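Local coordinates for protein nucleoside 2-deoxyribosyltransferase (Enterococcus faecalis, PDB 7M5H) that probably cleaves the N-glycosidic bond of a deoxyribonucleoside monophosphate such as 5-hydroxymethyl-dUMP, or transfers the deoxyribosyl group, at residues Ala102-Ser107 / His130-Tyr135; His115-Ala120 / Glu126-Tyr131. All coordinates share one frame; numbering follows the deposited sequence. Where two conformers were deposited one is given.

Interaction 1 of 2, residues Ala102-Ser107 / His130-Tyr135. With EDO (1,2-ethanediol), chain E.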
loop_
_atom_site.group_PDB
_atom_site.type_symbol
_atom_site.label_atom_id
_atom_site.label_comp_id
_atom_site.label_asym_id
_atom_site.label_seq_id
_atom_site.Cartn_x
_atom_site.Cartn_y
_atom_site.Cartn_z
ATOM N N ALA B 102 -4.638 19.604 3.086
ATOM C CA ALA B 102 -3.855 18.379 3.148
ATOM C C ALA B 102 -2.360 18.680 3.163
ATOM O O ALA B 102 -1.895 19.646 2.551
ATOM C CB ALA B 102 -4.180 17.461 1.968
ATOM N N LEU B 103 -1.613 17.828 3.860
ATOM C CA LEU B 103 -0.164 17.936 3.970
ATOM C C LEU B 103 0.489 16.748 3.276
ATOM O O LEU B 103 0.103 15.598 3.507
ATOM C CB LEU B 103 0.273 17.995 5.434
ATOM C CG LEU B 103 1.784 18.052 5.662
ATOM C CD1 LEU B 103 2.356 19.364 5.146
ATOM C CD2 LEU B 103 2.118 17.857 7.131
ATOM N N TYR B 104 1.489 17.030 2.440
ATOM C CA TYR B 104 2.150 16.016 1.614
ATOM C C TYR B 104 3.632 16.375 1.527
ATOM O O TYR B 104 4.030 17.184 0.683
ATOM C CB TYR B 104 1.510 15.944 0.232
ATOM C CG TYR B 104 2.230 15.055 -0.755
ATOM C CD1 TYR B 104 2.433 13.707 -0.488
ATOM C CD2 TYR B 104 2.694 15.561 -1.964
ATOM C CE1 TYR B 104 3.086 12.890 -1.392
ATOM C CE2 TYR B 104 3.348 14.750 -2.874
ATOM C CZ TYR B 104 3.541 13.416 -2.582
ATOM O OH TYR B 104 4.191 12.606 -3.484
ATOM N N THR B 105 4.445 15.762 2.387
ATOM C CA THR B 105 5.847 16.133 2.542
ATOM C C THR B 105 6.817 15.193 1.838
ATOM O O THR B 105 8.029 15.393 1.954
ATOM C CB THR B 105 6.217 16.195 4.029
ATOM O OG1 THR B 105 6.141 14.881 4.593
ATOM C CG2 THR B 105 5.276 17.118 4.779
ATOM N N ASP B 106 6.323 14.179 1.126
ATOM C CA ASP B 106 7.187 13.155 0.545
ATOM C C ASP B 106 8.288 13.779 -0.302
ATOM O O ASP B 106 8.015 14.522 -1.248
ATOM C CB ASP B 106 6.346 12.187 -0.294
ATOM C CG ASP B 106 7.091 10.908 -0.640
ATOM O OD1 ASP B 106 8.183 10.988 -1.239
ATOM O OD2 ASP B 106 6.583 9.815 -0.306
ATOM N N SER B 107 9.541 13.474 0.050
ATOM C CA SER B 107 10.684 14.088 -0.617
ATOM C C SER B 107 10.806 13.671 -2.076
ATOM O O SER B 107 11.498 14.349 -2.843
ATOM C CB SER B 107 11.973 13.741 0.127
ATOM O OG SER B 107 12.206 12.344 0.115
ATOM N N HIS B 130 7.106 10.243 -6.621
ATOM C CA HIS B 130 6.090 9.559 -5.834
ATOM C C HIS B 130 4.696 9.911 -6.348
ATOM O O HIS B 130 4.455 11.011 -6.851
ATOM C CB HIS B 130 6.237 9.938 -4.358
ATOM C CG HIS B 130 5.229 9.299 -3.458
ATOM N ND1 HIS B 130 4.118 9.969 -2.992
ATOM C CD2 HIS B 130 5.170 8.055 -2.924
ATOM C CE1 HIS B 130 3.415 9.164 -2.216
ATOM N NE2 HIS B 130 4.032 7.997 -2.158
ATOM N N TYR B 131 3.777 8.956 -6.232
ATOM C CA TYR B 131 2.448 9.075 -6.813
ATOM C C TYR B 131 1.377 9.100 -5.731
ATOM O O TYR B 131 1.410 8.303 -4.787
ATOM C CB TYR B 131 2.163 7.922 -7.787
ATOM C CG TYR B 131 0.734 7.892 -8.288
ATOM C CD1 TYR B 131 0.331 8.698 -9.346
ATOM C CD2 TYR B 131 -0.212 7.061 -7.700
ATOM C CE1 TYR B 131 -0.975 8.676 -9.804
ATOM C CE2 TYR B 131 -1.518 7.034 -8.149
ATOM C CZ TYR B 131 -1.896 7.842 -9.201
ATOM O OH TYR B 131 -3.198 7.814 -9.647
ATOM N N LEU B 132 0.428 10.021 -5.886
ATOM C CA LEU B 132 -0.785 10.089 -5.084
ATOM C C LEU B 132 -1.983 9.889 -6.000
ATOM O O LEU B 132 -2.015 10.431 -7.110
ATOM C CB LEU B 132 -0.922 11.442 -4.370
ATOM C CG LEU B 132 0.140 11.919 -3.381
ATOM C CD1 LEU B 132 -0.009 13.417 -3.157
ATOM C CD2 LEU B 132 0.018 11.171 -2.067
ATOM N N ASN B 133 -2.968 9.120 -5.540
ATOM C CA ASN B 133 -4.187 8.940 -6.319
ATOM C C ASN B 133 -4.829 10.296 -6.587
ATOM O O ASN B 133 -5.189 11.020 -5.654
ATOM C CB ASN B 133 -5.161 8.019 -5.589
ATOM C CG ASN B 133 -6.373 7.673 -6.433
ATOM O OD1 ASN B 133 -7.332 8.441 -6.505
ATOM N ND2 ASN B 133 -6.333 6.516 -7.087
ATOM N N LEU B 134 -4.960 10.642 -7.868
ATOM C CA LEU B 134 -5.369 11.988 -8.244
ATOM C C LEU B 134 -6.857 12.240 -8.052
ATOM O O LEU B 134 -7.275 13.402 -8.059
ATOM C CB LEU B 134 -4.979 12.268 -9.694
ATOM C CG LEU B 134 -3.470 12.349 -9.925
ATOM C CD1 LEU B 134 -3.168 12.696 -11.367
ATOM C CD2 LEU B 134 -2.846 13.365 -8.983
ATOM N N TYR B 135 -7.669 11.194 -7.893
ATOM C CA TYR B 135 -9.066 11.425 -7.542
ATOM C C TYR B 135 -9.177 11.970 -6.124
ATOM O O TYR B 135 -9.890 12.950 -5.879
ATOM C CB TYR B 135 -9.886 10.143 -7.689
ATOM C CG TYR B 135 -11.327 10.334 -7.263
ATOM C CD1 TYR B 135 -12.224 11.014 -8.074
ATOM C CD2 TYR B 135 -11.783 9.854 -6.041
ATOM C CE1 TYR B 135 -13.537 11.206 -7.686
ATOM C CE2 TYR B 135 -13.097 10.040 -5.646
ATOM C CZ TYR B 135 -13.968 10.715 -6.473
ATOM O OH TYR B 135 -15.274 10.905 -6.090
HETATM C C1 EDO E . -7.420 7.939 -11.959
HETATM O O1 EDO E . -6.564 8.873 -12.627
HETATM C C2 EDO E . -7.233 8.073 -10.451
HETATM O O2 EDO E . -8.169 7.223 -9.778
HETATM O O HOH W 1 4.145 13.652 -6.065
#
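Leu-132 drops CD1 squarely onto the ring of Tyr-104, 3.4 Å from the centroid and 2° off the ring normal, a CH-pi contact over the middle of the face. Its other methyl, CD2, slides toward the rim, 3.6 Å from Tyr-104 CE1. At the far end of the same ring the hydroxyl meets imidazole: Tyr-104 OH and His-130 ND1 are 2.7 Å apart in a hydrogen bond that could run either way, the oxygen lying in the imidazole plane. Both aromatic side chains have CG anti to the backbone N, which brings them rim to rim instead of stacked. The Asp-106 carboxylate stacks on one imidazole face, planes 16° apart, with OD2 over the ring centre; Arg-108 holds that oxygen in a salt bridge. A water joins Tyr-104 OH to His-130 O. Past Leu-132 the chain leaves this buried knot and 102-107 behind, and Asn-133, partly exposed, reaches 1,2-ethanediol, probably from the crystallisation liquor, through a weak bond from ND2, while OD1 takes a weak N-cap bond from Tyr-135 N. Tyr-104 follows strand 100-103 directly, and such a loop at the C-terminal end of an inner strand of the parallel sheet is typical of a Rossmann-like fold.

Interaction 2 of 2, residues His115-Ala120 / Glu126-Tyr131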
loop_
_atom_site.group_PDB
_atom_site.type_symbol
_atom_site.label_atom_id
_atom_site.label_comp_id
_atom_site.label_asym_id
_atom_site.label_seq_id
_atom_site.Cartn_x
_atom_site.Cartn_y
_atom_site.Cartn_z
ATOM N N HIS B 115 16.009 17.684 -15.622
ATOM C CA HIS B 115 15.625 17.208 -16.946
ATOM C C HIS B 115 15.913 15.722 -17.119
ATOM O O HIS B 115 15.240 15.051 -17.909
ATOM C CB HIS B 115 16.338 18.024 -18.025
ATOM C CG HIS B 115 16.027 19.489 -17.977
ATOM N ND1 HIS B 115 14.782 19.995 -18.285
ATOM C CD2 HIS B 115 16.798 20.555 -17.658
ATOM C CE1 HIS B 115 14.799 21.310 -18.156
ATOM N NE2 HIS B 115 16.011 21.675 -17.777
ATOM N N GLN B 116 16.900 15.191 -16.391
ATOM C CA GLN B 116 17.204 13.767 -16.489
ATOM C C GLN B 116 16.118 12.923 -15.834
ATOM O O GLN B 116 15.796 11.833 -16.321
ATOM C CB GLN B 116 18.566 13.477 -15.860
ATOM C CG GLN B 116 19.729 14.140 -16.578
ATOM C CD GLN B 116 21.067 13.766 -15.981
ATOM O OE1 GLN B 116 21.648 14.525 -15.207
ATOM N NE2 GLN B 116 21.565 12.588 -16.337
ATOM N N LYS B 117 15.549 13.401 -14.724
ATOM C CA LYS B 117 14.392 12.726 -14.143
ATOM C C LYS B 117 13.222 12.712 -15.119
ATOM O O LYS B 117 12.488 11.721 -15.208
ATOM C CB LYS B 117 13.981 13.399 -12.834
ATOM C CG LYS B 117 14.978 13.243 -11.700
ATOM C CD LYS B 117 14.364 13.682 -10.380
ATOM C CE LYS B 117 15.341 13.513 -9.230
ATOM N NZ LYS B 117 14.671 13.690 -7.912
ATOM N N LEU B 118 13.035 13.807 -15.861
ATOM C CA LEU B 118 11.948 13.864 -16.833
ATOM C C LEU B 118 12.220 12.953 -18.023
ATOM O O LEU B 118 11.312 12.270 -18.508
ATOM C CB LEU B 118 11.737 15.306 -17.298
ATOM C CG LEU B 118 11.372 16.334 -16.225
ATOM C CD1 LEU B 118 11.259 17.728 -16.828
ATOM C CD2 LEU B 118 10.082 15.947 -15.531
ATOM N N ASP B 119 13.465 12.930 -18.506
ATOM C CA ASP B 119 13.806 12.060 -19.628
ATOM C C ASP B 119 13.761 10.590 -19.235
ATOM O O ASP B 119 13.496 9.731 -20.084
ATOM C CB ASP B 119 15.192 12.417 -20.172
ATOM C CG ASP B 119 15.248 13.812 -20.760
ATOM O OD1 ASP B 119 14.193 14.320 -21.198
ATOM O OD2 ASP B 119 16.350 14.401 -20.790
ATOM N N ALA B 120 14.013 10.281 -17.960
ATOM C CA ALA B 120 13.990 8.896 -17.505
ATOM C C ALA B 120 12.609 8.269 -17.626
ATOM O O ALA B 120 12.502 7.039 -17.671
ATOM C CB ALA B 120 14.473 8.809 -16.055
ATOM N N GLU B 126 11.389 3.751 -14.367
ATOM C CA GLU B 126 12.416 4.679 -13.903
ATOM C C GLU B 126 11.813 5.968 -13.355
ATOM O O GLU B 126 12.518 6.976 -13.245
ATOM C CB GLU B 126 13.417 4.999 -15.018
ATOM C CG GLU B 126 14.324 3.838 -15.414
ATOM C CD GLU B 126 15.310 3.449 -14.322
ATOM O OE1 GLU B 126 15.579 4.281 -13.428
ATOM O OE2 GLU B 126 15.817 2.309 -14.359
ATOM N N ASN B 127 10.528 5.959 -13.004
ATOM C CA ASN B 127 9.884 7.148 -12.461
ATOM C C ASN B 127 10.344 7.383 -11.028
ATOM O O ASN B 127 10.142 6.532 -10.155
ATOM C CB ASN B 127 8.365 7.002 -12.509
ATOM C CG ASN B 127 7.650 8.145 -11.812
ATOM O OD1 ASN B 127 8.126 9.280 -11.814
ATOM N ND2 ASN B 127 6.509 7.847 -11.201
ATOM N N GLN B 128 10.947 8.542 -10.782
ATOM C CA GLN B 128 11.417 8.909 -9.453
ATOM C C GLN B 128 10.414 9.754 -8.682
ATOM O O GLN B 128 10.701 10.150 -7.548
ATOM C CB GLN B 128 12.752 9.654 -9.553
ATOM C CG GLN B 128 13.824 8.885 -10.301
ATOM C CD GLN B 128 15.225 9.271 -9.873
ATOM O OE1 GLN B 128 15.429 10.295 -9.223
ATOM N NE2 GLN B 128 16.199 8.444 -10.228
ATOM N N PHE B 129 9.248 10.033 -9.259
ATOM C CA PHE B 129 8.262 10.910 -8.644
ATOM C C PHE B 129 7.202 10.074 -7.937
ATOM O O PHE B 129 6.496 9.285 -8.577
ATOM C CB PHE B 129 7.630 11.828 -9.689
ATOM C CG PHE B 129 8.607 12.782 -10.316
ATOM C CD1 PHE B 129 8.922 13.978 -9.692
ATOM C CD2 PHE B 129 9.221 12.478 -11.519
ATOM C CE1 PHE B 129 9.827 14.857 -10.261
ATOM C CE2 PHE B 129 10.126 13.353 -12.094
ATOM C CZ PHE B 129 10.429 14.544 -11.463
ATOM N N HIS B 130 7.106 10.243 -6.621
ATOM C CA HIS B 130 6.090 9.559 -5.834
ATOM C C HIS B 130 4.696 9.911 -6.348
ATOM O O HIS B 130 4.455 11.011 -6.851
ATOM C CB HIS B 130 6.237 9.938 -4.358
ATOM C CG HIS B 130 5.229 9.299 -3.458
ATOM N ND1 HIS B 130 4.118 9.969 -2.992
ATOM C CD2 HIS B 130 5.170 8.055 -2.924
ATOM C CE1 HIS B 130 3.415 9.164 -2.216
ATOM N NE2 HIS B 130 4.032 7.997 -2.158
ATOM N N TYR B 131 3.777 8.956 -6.232
ATOM C CA TYR B 131 2.448 9.075 -6.813
ATOM C C TYR B 131 1.377 9.100 -5.731
ATOM O O TYR B 131 1.410 8.303 -4.787
ATOM C CB TYR B 131 2.163 7.922 -7.787
ATOM C CG TYR B 131 0.734 7.892 -8.288
ATOM C CD1 TYR B 131 0.331 8.698 -9.346
ATOM C CD2 TYR B 131 -0.212 7.061 -7.700
ATOM C CE1 TYR B 131 -0.975 8.676 -9.804
ATOM C CE2 TYR B 131 -1.518 7.034 -8.149
ATOM C CZ TYR B 131 -1.896 7.842 -9.201
ATOM O OH TYR B 131 -3.198 7.814 -9.647
HETATM O O HOH W 2 12.312 9.844 -13.105
HETATM O O HOH W 3 11.853 12.593 -7.253
HETATM O O HOH W 4 9.793 5.419 -16.207
#
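One water sits between Lys-117, Glu-126 and Gln-128 and is gripped three times: it donates to Lys-117 O at 2.8 Å and to Glu-126 O, and accepts from Gln-128 N. No direct hydrogen bond crosses between helix 115-120 and residues 126-131, so this water does the polar bridging at the middle of the contact. A second water spans Lys-117 NZ and Gln-128 O, and a third links Glu-126 N to Ala-120 O, the latter bond weak.

The side chains also touch directly. Lys-117 runs extended beyond CG and crosses the Gln-128 side chain at about a right angle, its CE 3.2 Å from Gln-128 OE1, a carbon-to-oxygen touch and not a hydrogen bond; the ammonium has a weak bond to Gln-110 O instead, besides its water. Nearer the helix, Lys-117 CB lies 3.9 Å from Phe-129 CE2, and Leu-118 CD2 approaches that same ring carbon at 4.3 Å, both obliquely. Farther along, Ala-120 O packs 3.5 Å from Glu-126 CB. Glu-126 then bends at chi2 (-68°), and its carboxylate leads away from the helix to Ser-56 of the fourth subunit and Lys-141 of the second.

Asn-127 folds its side chain back onto the loop: its OD1 takes the N-H of Phe-129 at 2.9 Å and 160°, the donor well above the carbonyl plane, while ND2 returns a weak bond to Phe-129 O. That amide also reaches His-130 O of the second subunit. With Tyr-53 of the fourth subunit packed on Ala-120 and Gln-128, this projecting helix and loop form part of the tetramer interface, and the bond from Phe-129 N to Asn-127 OD1 closes an Asx turn.

The two contacts have centres about 15 Å apart on the same side of the chain's centre and meet on one piece of chain: His-130 and Tyr-131 belong to both. Segment 102-107 begins on the end of strand 100-103, helix 115-120 comes next, then the loop 126-131, which passes straight into 130-135 and helix 134-141. Interaction 1 is where the excursion leaves strand 100-103 and comes back beside its end, about 10 Å from the centre of the chain, while interaction 2 lies at its outer part, about 25 Å from that centre. Both also touch the fourth subunit, and the second reaches their shared loop, so the same excursion joins the Rossmann-like core to the four-chain assembly.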